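PDB 1M22: peptide amidase from Stenotrophomonas maltophilia, which probably hydrolyses amide bonds, acting on peptide amides as a serine hydrolase of the amidase signature family. Local coordinates for residues A[216-221]-A[324-329]. Numbering follows the deposited sequence.
Sequences PISFSQ and TLLLYE
E329 reaches from helix 319-340 into the loop 216-221 and lies against the F219 ring. E329 CB passes the backbone O of I217 at 3.8 Å. E329 CG then slides over the face of the F219 ring, a CH-pi contact with 3.9 Å from CG to the ring centroid. Beyond CG the chain runs extended (chi2 -174°), which carries CD over that same face, offset toward the rim, with carboxylate and ring planes only 12° apart. At the tip, E329 OE1 accepts two hydrogen bonds from opposite faces of the carboxylate plane: S218 OG at 2.6 Å and the backbone N of S220 at 3.0 Å. E329 OE2 takes S220 OG on its syn lone pair at 2.7 Å and is also hydrogen-bonded to the hydroxyl of Y385 on helix 383-407. Stacking and these bonds together fix the carboxylate's rotation. One turn back, L326 CD2 presses on S218 CB, tight at 3.4 Å, while L325 CD1 lies 3.7 Å from S218 OG. That hydroxyl also accepts from the backbone N of Q221, closing an ST motif. The buried carboxylate thus ties helix 319-340 to an amidase-fold loop whose I217 side chain lies about 6 Å from those of active-site serines S165 and S189.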
loop_
_atom_site.group_PDB
_atom_site.type_symbol
_atom_site.label_atom_id
_atom_site.label_comp_id
_atom_site.label_asym_id
_atom_site.label_seq_id
_atom_site.Cartn_x
_atom_site.Cartn_y
_atom_site.Cartn_z
ATOM N N PRO A 216 12.284 1.035 7.204
ATOM C CA PRO A 216 11.720 -0.297 7.406
ATOM C C PRO A 216 11.068 -0.702 8.709
ATOM O O PRO A 216 11.004 0.044 9.685
ATOM C CB PRO A 216 12.925 -1.178 7.149
ATOM C CG PRO A 216 13.993 -0.415 7.923
ATOM C CD PRO A 216 13.723 1.045 7.533
ATOM N N ILE A 217 10.564 -1.928 8.664
ATOM C CA ILE A 217 10.039 -2.614 9.827
ATOM C C ILE A 217 10.667 -3.999 9.689
ATOM O O ILE A 217 11.521 -4.373 10.480
ATOM C CB ILE A 217 8.503 -2.789 9.870
ATOM C CG1 ILE A 217 7.814 -1.442 10.102
ATOM C CG2 ILE A 217 8.145 -3.729 11.030
ATOM C CD1 ILE A 217 6.299 -1.537 10.184
ATOM N N SER A 218 10.299 -4.723 8.634
ATOM C CA SER A 218 10.782 -6.087 8.415
ATOM C C SER A 218 11.333 -6.403 7.019
ATOM O O SER A 218 10.627 -6.266 6.019
ATOM C CB SER A 218 9.628 -7.044 8.719
ATOM O OG SER A 218 9.871 -8.352 8.244
ATOM N N PHE A 219 12.580 -6.853 6.932
ATOM C CA PHE A 219 13.097 -7.195 5.615
ATOM C C PHE A 219 12.423 -8.468 5.106
ATOM O O PHE A 219 12.389 -8.723 3.904
ATOM C CB PHE A 219 14.626 -7.340 5.630
ATOM C CG PHE A 219 15.152 -8.285 6.666
ATOM C CD1 PHE A 219 14.996 -9.658 6.526
ATOM C CD2 PHE A 219 15.832 -7.797 7.774
ATOM C CE1 PHE A 219 15.517 -10.534 7.481
ATOM C CE2 PHE A 219 16.356 -8.663 8.731
ATOM C CZ PHE A 219 16.198 -10.031 8.585
ATOM N N SER A 220 11.861 -9.260 6.012
ATOM C CA SER A 220 11.178 -10.482 5.611
ATOM C C SER A 220 9.797 -10.235 4.997
ATOM O O SER A 220 9.378 -10.980 4.106
ATOM C CB SER A 220 11.013 -11.424 6.811
ATOM O OG SER A 220 12.263 -11.942 7.239
ATOM N N GLN A 221 9.103 -9.190 5.447
ATOM C CA GLN A 221 7.743 -8.921 4.974
ATOM C C GLN A 221 7.490 -7.601 4.254
ATOM O O GLN A 221 6.512 -7.480 3.520
ATOM C CB GLN A 221 6.773 -9.025 6.161
ATOM C CG GLN A 221 6.863 -10.365 6.885
ATOM C CD GLN A 221 5.927 -10.515 8.077
ATOM O OE1 GLN A 221 6.067 -11.454 8.860
ATOM N NE2 GLN A 221 4.966 -9.606 8.218
ATOM N N THR A 324 7.557 -11.809 17.029
ATOM C CA THR A 324 8.970 -11.938 17.343
ATOM C C THR A 324 9.884 -11.469 16.215
ATOM O O THR A 324 10.784 -10.658 16.437
ATOM C CB THR A 324 9.320 -13.401 17.684
ATOM O OG1 THR A 324 8.613 -13.795 18.867
ATOM C CG2 THR A 324 10.814 -13.557 17.914
ATOM N N LEU A 325 9.656 -11.958 15.000
ATOM C CA LEU A 325 10.530 -11.570 13.900
ATOM C C LEU A 325 10.466 -10.073 13.597
ATOM O O LEU A 325 11.478 -9.469 13.253
ATOM C CB LEU A 325 10.222 -12.407 12.647
ATOM C CG LEU A 325 8.990 -12.119 11.792
ATOM C CD1 LEU A 325 9.322 -11.045 10.760
ATOM C CD2 LEU A 325 8.564 -13.396 11.085
ATOM N N LEU A 326 9.289 -9.471 13.742
ATOM C CA LEU A 326 9.152 -8.041 13.481
ATOM C C LEU A 326 9.967 -7.201 14.464
ATOM O O LEU A 326 10.603 -6.227 14.072
ATOM C CB LEU A 326 7.680 -7.617 13.538
ATOM C CG LEU A 326 6.755 -8.183 12.457
ATOM C CD1 LEU A 326 5.349 -7.639 12.653
ATOM C CD2 LEU A 326 7.278 -7.809 11.081
ATOM N N LEU A 327 9.949 -7.577 15.740
ATOM C CA LEU A 327 10.701 -6.839 16.748
ATOM C C LEU A 327 12.198 -6.878 16.453
ATOM O O LEU A 327 12.867 -5.848 16.474
ATOM C CB LEU A 327 10.425 -7.414 18.141
ATOM C CG LEU A 327 9.020 -7.177 18.703
ATOM C CD1 LEU A 327 8.799 -8.050 19.927
ATOM C CD2 LEU A 327 8.848 -5.706 19.051
ATOM N N TYR A 328 12.719 -8.067 16.166
ATOM C CA TYR A 328 14.138 -8.209 15.871
ATOM C C TYR A 328 14.544 -7.490 14.591
ATOM O O TYR A 328 15.545 -6.775 14.558
ATOM C CB TYR A 328 14.519 -9.687 15.738
ATOM C CG TYR A 328 14.728 -10.410 17.050
ATOM C CD1 TYR A 328 13.646 -10.795 17.839
ATOM C CD2 TYR A 328 16.012 -10.727 17.491
ATOM C CE1 TYR A 328 13.837 -11.486 19.038
ATOM C CE2 TYR A 328 16.215 -11.416 18.687
ATOM C CZ TYR A 328 15.124 -11.791 19.451
ATOM O OH TYR A 328 15.314 -12.484 20.627
ATOM N N GLU A 329 13.766 -7.681 13.533
ATOM C CA GLU A 329 14.094 -7.061 12.263
ATOM C C GLU A 329 13.924 -5.547 12.277
ATOM O O GLU A 329 14.642 -4.838 11.576
ATOM C CB GLU A 329 13.270 -7.707 11.144
ATOM C CG GLU A 329 13.628 -9.180 10.948
ATOM C CD GLU A 329 12.937 -9.827 9.766
ATOM O OE1 GLU A 329 12.264 -9.109 8.990
ATOM O OE2 GLU A 329 13.073 -11.060 9.608
#